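Local coordinates for protein erythrocyte binding antigen 140 (Plasmodium falciparum, PDB 4GF2) that probably binds a host erythrocyte surface receptor during invasion, through the tandem Duffy-binding domains that make up this part of the longer membrane protein, at residues A[67-70]-A[71-75]. The protein carries 3 engineered substitutions. Numbering follows the deposited sequence.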
# COMPACT_ATOMS: atom_id res chain seq x y z
N VAL A 67 -2.45 -15.08 -44.73
CA VAL A 67 -1.73 -15.97 -43.81
C VAL A 67 -0.22 -15.84 -43.97
O VAL A 67 0.52 -15.79 -42.99
CB VAL A 67 -2.15 -17.46 -43.98
CG1 VAL A 67 -3.62 -17.63 -43.67
CG2 VAL A 67 -1.81 -17.98 -45.37
N ASN A 68 0.24 -15.77 -45.22
CA ASN A 68 1.66 -15.64 -45.51
C ASN A 68 2.22 -14.32 -44.99
O ASN A 68 3.35 -14.25 -44.51
CB ASN A 68 1.90 -15.76 -47.02
CG ASN A 68 3.35 -15.58 -47.40
OD1 ASN A 68 3.80 -14.47 -47.67
ND2 ASN A 68 4.10 -16.68 -47.42
N THR A 69 1.42 -13.26 -45.07
CA THR A 69 1.84 -11.95 -44.58
C THR A 69 1.87 -11.96 -43.06
O THR A 69 2.82 -11.45 -42.45
CB THR A 69 0.92 -10.82 -45.08
OG1 THR A 69 0.93 -10.78 -46.51
CG2 THR A 69 1.39 -9.48 -44.55
N GLU A 70 0.85 -12.55 -42.46
CA GLU A 70 0.79 -12.68 -41.01
C GLU A 70 2.07 -13.32 -40.48
O GLU A 70 2.61 -12.89 -39.47
CB GLU A 70 -0.44 -13.50 -40.60
CG GLU A 70 -0.49 -13.87 -39.12
CD GLU A 70 -0.77 -12.68 -38.22
OE1 GLU A 70 -1.09 -11.58 -38.74
OE2 GLU A 70 -0.67 -12.84 -36.98
N ALA A 71 2.55 -14.35 -41.18
CA ALA A 71 3.79 -15.03 -40.80
C ALA A 71 5.01 -14.09 -40.81
O ALA A 71 5.75 -14.02 -39.83
CB ALA A 71 4.03 -16.21 -41.71
N LYS A 72 5.23 -13.39 -41.92
CA LYS A 72 6.33 -12.43 -42.01
C LYS A 72 6.29 -11.45 -40.85
O LYS A 72 7.30 -11.23 -40.18
CB LYS A 72 6.25 -11.61 -43.31
CG LYS A 72 6.59 -12.36 -44.58
CD LYS A 72 6.71 -11.39 -45.74
CE LYS A 72 6.84 -12.11 -47.07
NZ LYS A 72 7.01 -11.13 -48.19
N LEU A 73 5.13 -10.87 -40.62
CA LEU A 73 4.99 -9.83 -39.61
C LEU A 73 5.22 -10.41 -38.22
O LEU A 73 5.81 -9.76 -37.36
CB LEU A 73 3.62 -9.16 -39.72
CG LEU A 73 3.42 -8.34 -40.99
CD1 LEU A 73 1.99 -7.84 -41.13
CD2 LEU A 73 4.38 -7.16 -41.03
N LEU A 74 4.80 -11.65 -38.01
CA LEU A 74 5.06 -12.34 -36.75
C LEU A 74 6.55 -12.60 -36.59
O LEU A 74 7.09 -12.52 -35.49
CB LEU A 74 4.30 -13.67 -36.69
CG LEU A 74 2.80 -13.59 -36.42
CD1 LEU A 74 2.19 -14.98 -36.46
CD2 LEU A 74 2.52 -12.92 -35.08
N TYR A 75 7.22 -12.91 -37.70
CA TYR A 75 8.65 -13.16 -37.63
C TYR A 75 9.38 -11.90 -37.21
O TYR A 75 10.25 -11.95 -36.34
CB TYR A 75 9.19 -13.67 -38.97
CG TYR A 75 10.68 -13.89 -38.92
CD1 TYR A 75 11.21 -15.08 -38.46
CD2 TYR A 75 11.56 -12.89 -39.32
CE1 TYR A 75 12.58 -15.28 -38.40
CE2 TYR A 75 12.93 -13.09 -39.27
CZ TYR A 75 13.43 -14.28 -38.81
OH TYR A 75 14.79 -14.48 -38.76
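Glu70 and Leu74 meet one turn apart on helix 56-78, and the glutamate is worth following outward. Its CB lies against the next peptide, 3.2 Å from Ala71 N, a distance set by the backbone itself. CG lies anti to the backbone N (chi1 172°) and passes 3.9 Å from Leu74 CD1; a bend at chi2 (70°) then carries the carboxylate across the leucine branch. Glu70 CD stays 4.1 Å from Leu74 CG, and Glu70 OE2 rests among CG and both methyls of Leu74, 3.6 Å from Leu74 CG. Leu74 gives the carboxylate apolar contact; its polar partners come from other parts of the domain. OE1 takes a hydrogen bond from Cys44 N and a salt bridge from Lys17, while OE2 is hydrogen-bonded to Ser93 OG, so the buried carboxylate is gripped at both oxygens and probably kept ionised by the lysine.

The backbone keeps regular i to i+4 helical bonding, Leu74 N reaching Glu70 O at 2.9 Å and Leu73 N reaching Thr69 O at 3.0 Å. Thr69 and Leu73 point the same way, CG2 of Thr69 3.8 Å from CD1 of Leu73, and both pack on helix 4-14. Within this Duffy-binding domain, Ala71 and Leu74 lean on helix 83-101, Val67 touches both that helix and helix 132-155, and the Glu70 carboxylate ties helix 56-78 to Ser93 of helix 83-101, to Lys17 and to Cys44, disulfide-bonded to Cys14.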